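Local coordinates for protein ABC transporter (PDB 1JI0) that binds ATP as the nucleotide-binding subunit of an ABC transporter and probably hydrolyses it to drive branched-chain amino acid transport, at residues A[180-185]-A[192-197]; A[198-203]-A[225-230]. All coordinates share one frame; numbering follows the deposited sequence.

Contact 1 of 2, residues A[180-185]-A[192-197]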
# COMPACT_ATOMS: atom_id res chain seq x y z
N GLU A 180 6.23 -11.73 1.41
CA GLU A 180 6.71 -12.20 2.70
C GLU A 180 7.12 -11.00 3.56
O GLU A 180 6.87 -10.96 4.76
CB GLU A 180 7.89 -13.15 2.49
CG GLU A 180 8.83 -13.29 3.66
CD GLU A 180 9.92 -14.33 3.40
OE1 GLU A 180 10.49 -14.33 2.28
OE2 GLU A 180 10.20 -15.13 4.31
N VAL A 181 7.74 -10.00 2.94
CA VAL A 181 8.16 -8.80 3.68
C VAL A 181 6.92 -8.02 4.15
O VAL A 181 6.89 -7.47 5.25
CB VAL A 181 9.09 -7.91 2.80
CG1 VAL A 181 8.43 -6.59 2.46
CG2 VAL A 181 10.40 -7.67 3.55
N ILE A 182 5.89 -7.99 3.31
CA ILE A 182 4.65 -7.31 3.67
C ILE A 182 4.09 -7.96 4.94
O ILE A 182 3.57 -7.29 5.83
CB ILE A 182 3.64 -7.40 2.49
CG1 ILE A 182 4.08 -6.43 1.39
CG2 ILE A 182 2.22 -7.09 2.96
CD1 ILE A 182 3.32 -6.54 0.08
N GLN A 183 4.23 -9.28 5.03
CA GLN A 183 3.74 -10.02 6.19
C GLN A 183 4.56 -9.69 7.44
O GLN A 183 4.02 -9.49 8.53
CB GLN A 183 3.79 -11.52 5.89
CG GLN A 183 3.00 -12.37 6.84
CD GLN A 183 2.83 -13.78 6.33
OE1 GLN A 183 3.81 -14.53 6.21
NE2 GLN A 183 1.60 -14.15 6.01
N LYS A 184 5.88 -9.64 7.28
CA LYS A 184 6.78 -9.31 8.37
C LYS A 184 6.51 -7.90 8.89
O LYS A 184 6.59 -7.65 10.09
CB LYS A 184 8.23 -9.40 7.90
CG LYS A 184 8.64 -10.77 7.42
CD LYS A 184 10.10 -10.77 6.97
CE LYS A 184 10.54 -12.16 6.53
NZ LYS A 184 12.00 -12.18 6.20
N ILE A 185 6.22 -6.98 7.98
CA ILE A 185 5.93 -5.60 8.37
C ILE A 185 4.66 -5.57 9.21
O ILE A 185 4.62 -4.94 10.26
CB ILE A 185 5.74 -4.71 7.11
CG1 ILE A 185 7.07 -4.57 6.38
CG2 ILE A 185 5.18 -3.33 7.51
CD1 ILE A 185 6.96 -3.90 5.04
N ILE A 192 -1.83 -2.13 6.91
CA ILE A 192 -1.56 -2.02 5.48
C ILE A 192 -2.78 -2.10 4.56
O ILE A 192 -3.69 -2.90 4.81
CB ILE A 192 -0.58 -3.15 5.04
CG1 ILE A 192 0.75 -2.99 5.77
CG2 ILE A 192 -0.39 -3.13 3.52
CD1 ILE A 192 1.70 -4.16 5.56
N LEU A 193 -2.79 -1.27 3.52
CA LEU A 193 -3.83 -1.30 2.50
C LEU A 193 -3.05 -1.62 1.23
O LEU A 193 -2.26 -0.81 0.74
CB LEU A 193 -4.57 0.05 2.36
CG LEU A 193 -5.71 0.01 1.32
CD1 LEU A 193 -6.53 -1.24 1.50
CD2 LEU A 193 -6.63 1.20 1.46
N LEU A 194 -3.24 -2.84 0.73
CA LEU A 194 -2.53 -3.34 -0.42
C LEU A 194 -3.39 -3.47 -1.67
O LEU A 194 -4.41 -4.17 -1.66
CB LEU A 194 -1.94 -4.71 -0.06
CG LEU A 194 -1.23 -5.58 -1.10
CD1 LEU A 194 0.12 -4.93 -1.45
CD2 LEU A 194 -1.01 -6.98 -0.53
N VAL A 195 -3.00 -2.78 -2.73
CA VAL A 195 -3.70 -2.85 -4.00
C VAL A 195 -2.85 -3.75 -4.90
O VAL A 195 -1.65 -3.52 -5.05
CB VAL A 195 -3.85 -1.46 -4.65
CG1 VAL A 195 -4.27 -1.61 -6.09
CG2 VAL A 195 -4.87 -0.63 -3.89
N GLU A 196 -3.46 -4.76 -5.50
CA GLU A 196 -2.72 -5.69 -6.34
C GLU A 196 -3.50 -6.27 -7.50
O GLU A 196 -4.72 -6.38 -7.47
CB GLU A 196 -2.17 -6.85 -5.49
CG GLU A 196 -0.74 -6.69 -5.02
CD GLU A 196 0.27 -6.76 -6.16
OE1 GLU A 196 -0.15 -7.05 -7.30
OE2 GLU A 196 1.47 -6.54 -5.92
N GLN A 197 -2.75 -6.63 -8.53
CA GLN A 197 -3.32 -7.25 -9.71
C GLN A 197 -3.10 -8.74 -9.48
O GLN A 197 -3.87 -9.58 -9.93
CB GLN A 197 -2.59 -6.77 -10.97
CG GLN A 197 -2.99 -7.48 -12.24
CD GLN A 197 -2.72 -6.64 -13.48
OE1 GLN A 197 -1.67 -6.00 -13.59
NE2 GLN A 197 -3.67 -6.65 -14.41
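Two residues beyond Leu194, whose methyl meets Ile182 across the contact, OE1 of Glu196 is gripped by two backbone amides, those of Gln197 and Asn198. Gln197 N reaches Glu196 OE1 at 2.9 Å, on its anti side and 20° out of the carboxylate plane, with a bent N-H angle of 137°. OE2 bonds to Ser167 OG, so both oxygens of this buried carboxylate have partners and its rotation is fixed.

No hydrogen bond crosses the contact; side chain meets side chain through methyl groups alone. CD1 of Ile192 fits between two residues of the helix, 4.0 Å from Ile182 CG2 and 4.1 Å from Ile185 CG2, and also lies 3.7 Å from the backbone atom Ile182 O. Ile182 sends its other branch further along the strand: CD1 meets Leu194 CD1 at 3.9 Å, the two side chains crossing at about a right angle. Leu194 can offer that methyl because its CG stands anti to the backbone N (chi1 175°). Isoleucine suits the helix here, since its two branches reach the two strand residues turned toward the helix, Ile192 and Leu194.

The 180-185 part of helix 172-187 thus runs nearly antiparallel to strand 192-196, within the crossover of a beta-alpha-beta unit begun by strand 160-164. Ile182 and Ile192 also touch Met163 and Ile34 on the flanking strands, while Leu193 and Val195 face helix 45-52 across the sheet.

Contact 2 of 2, residues A[198-203]-A[225-230]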
# COMPACT_ATOMS: atom_id res chain seq x y z
N ASN A 198 -2.03 -9.05 -8.74
CA ASN A 198 -1.69 -10.43 -8.40
C ASN A 198 -2.59 -10.79 -7.22
O ASN A 198 -2.17 -10.72 -6.06
CB ASN A 198 -0.22 -10.53 -8.00
CG ASN A 198 0.26 -11.97 -7.86
OD1 ASN A 198 1.45 -12.25 -8.00
ND2 ASN A 198 -0.66 -12.88 -7.57
N ALA A 199 -3.83 -11.16 -7.53
CA ALA A 199 -4.82 -11.50 -6.51
C ALA A 199 -4.42 -12.65 -5.61
O ALA A 199 -4.64 -12.61 -4.40
CB ALA A 199 -6.17 -11.78 -7.19
N LEU A 200 -3.84 -13.69 -6.19
CA LEU A 200 -3.41 -14.84 -5.40
C LEU A 200 -2.43 -14.41 -4.31
O LEU A 200 -2.64 -14.65 -3.12
CB LEU A 200 -2.77 -15.90 -6.30
CG LEU A 200 -2.33 -17.19 -5.60
CD1 LEU A 200 -3.51 -17.81 -4.87
CD2 LEU A 200 -1.76 -18.16 -6.63
N GLY A 201 -1.34 -13.78 -4.71
CA GLY A 201 -0.35 -13.35 -3.74
C GLY A 201 -0.94 -12.41 -2.70
O GLY A 201 -0.67 -12.55 -1.51
N ALA A 202 -1.76 -11.47 -3.15
CA ALA A 202 -2.38 -10.50 -2.26
C ALA A 202 -3.33 -11.16 -1.25
O ALA A 202 -3.25 -10.89 -0.05
CB ALA A 202 -3.14 -9.44 -3.08
N LEU A 203 -4.22 -12.00 -1.74
CA LEU A 203 -5.17 -12.67 -0.86
C LEU A 203 -4.51 -13.64 0.12
O LEU A 203 -5.02 -13.86 1.22
CB LEU A 203 -6.23 -13.41 -1.68
CG LEU A 203 -7.23 -12.49 -2.39
CD1 LEU A 203 -8.13 -13.32 -3.31
CD2 LEU A 203 -8.06 -11.74 -1.33
N GLU A 225 -11.47 -16.87 2.75
CA GLU A 225 -12.76 -17.19 2.16
C GLU A 225 -12.88 -16.76 0.69
O GLU A 225 -13.49 -17.45 -0.12
CB GLU A 225 -13.87 -16.57 3.01
CG GLU A 225 -14.18 -17.40 4.23
CD GLU A 225 -15.07 -16.70 5.24
OE1 GLU A 225 -15.94 -15.90 4.83
OE2 GLU A 225 -14.89 -16.96 6.45
N LEU A 226 -12.30 -15.61 0.35
CA LEU A 226 -12.35 -15.15 -1.03
C LEU A 226 -11.59 -16.13 -1.94
O LEU A 226 -11.95 -16.33 -3.09
CB LEU A 226 -11.76 -13.75 -1.15
CG LEU A 226 -12.57 -12.67 -0.42
CD1 LEU A 226 -11.87 -11.32 -0.53
CD2 LEU A 226 -13.97 -12.61 -1.04
N LEU A 227 -10.54 -16.74 -1.40
CA LEU A 227 -9.74 -17.70 -2.15
C LEU A 227 -10.55 -18.97 -2.47
O LEU A 227 -10.25 -19.68 -3.43
CB LEU A 227 -8.49 -18.09 -1.35
CG LEU A 227 -7.37 -17.05 -1.34
CD1 LEU A 227 -6.33 -17.44 -0.32
CD2 LEU A 227 -6.77 -16.95 -2.72
N ASP A 228 -11.57 -19.24 -1.67
CA ASP A 228 -12.41 -20.41 -1.88
C ASP A 228 -13.69 -20.07 -2.63
O ASP A 228 -14.50 -20.96 -2.89
CB ASP A 228 -12.75 -21.08 -0.56
CG ASP A 228 -11.65 -21.97 -0.06
OD1 ASP A 228 -11.06 -22.70 -0.89
OD2 ASP A 228 -11.36 -21.95 1.15
N ASN A 229 -13.88 -18.80 -2.95
CA ASN A 229 -15.07 -18.38 -3.68
C ASN A 229 -14.88 -18.74 -5.14
O ASN A 229 -13.88 -18.39 -5.75
CB ASN A 229 -15.30 -16.88 -3.52
CG ASN A 229 -16.50 -16.40 -4.30
OD1 ASN A 229 -16.39 -16.01 -5.47
ND2 ASN A 229 -17.67 -16.44 -3.67
N GLU A 230 -15.86 -19.46 -5.70
CA GLU A 230 -15.79 -19.90 -7.08
C GLU A 230 -15.63 -18.78 -8.10
O GLU A 230 -14.91 -18.95 -9.09
CB GLU A 230 -17.03 -20.74 -7.42
CG GLU A 230 -16.87 -21.61 -8.66
CD GLU A 230 -15.71 -22.59 -8.55
OE1 GLU A 230 -15.62 -23.32 -7.53
OE2 GLU A 230 -14.88 -22.64 -9.49
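Leu203 and Leu227 slide past each other in opposite directions, and the path of Leu203 from CB outward accounts for most of the contact. Its CB is the nearest point, 3.7 Å from Leu227 CD2 and 3.8 Å from Leu227 CG. The first torsion sets CG anti to the carbonyl carbon (chi1 -72°) and so carries the fork of the side chain toward the other helix. CD1 stays with the same neighbour, 3.9 Å from Leu227 CD2, while CD2 goes on to Leu226 CD1, also at 3.9 Å, where the two leucines cross at about a right angle. A leucine suits this place because its paired methyls can serve two consecutive residues of the other helix.

Leu227 CD2 also meets Leu200 CD1 at 4.0 Å, about one helical turn before Leu203 and on the more exposed margin of the contact. Leu237 touches both Leu200 and Leu227. An alanine in place of Leu227 would probably leave Leu203 CB and Leu200 CD1 without their shared methyl partner and open a gap between the helices. Just past the helix, Asn229 sits at the N-cap of the next one, its OD1 accepting a hydrogen bond from Val232 N.

Behind the leucines lies the sheet: Leu203 rests on Thr36 and Ile38, and Leu226 on Leu219. The contact thus joins helix 199-205 to helix 223-227, which follows the edge strand 216-222, in the C-terminal part of an ABC ATPase domain whose sheet has the central parallel strands of the P-loop NTPase fold.

In the fold
Contact 1 closes before contact 2 opens, and their centres lie 14 Å apart. Strand 192-196 and helix 199-205 follow each other in the chain, joined by a short turn, and they meet directly as well: Ala202 CB packs 3.7 Å from Glu196 CB and close to Leu194. Both contacts cover the same face of the mixed six-stranded sheet, with helix 172-187, helix 199-205 and helix 223-227 set out across it. Contact 1 is buried near the centre of the chain, contact 2 nearer the edge. Strand 34-38, which leads into the ATP-binding P-loop and the helix beginning at Lys45, touches both, so each lies on the sheet from which the nucleotide-binding loop leaves.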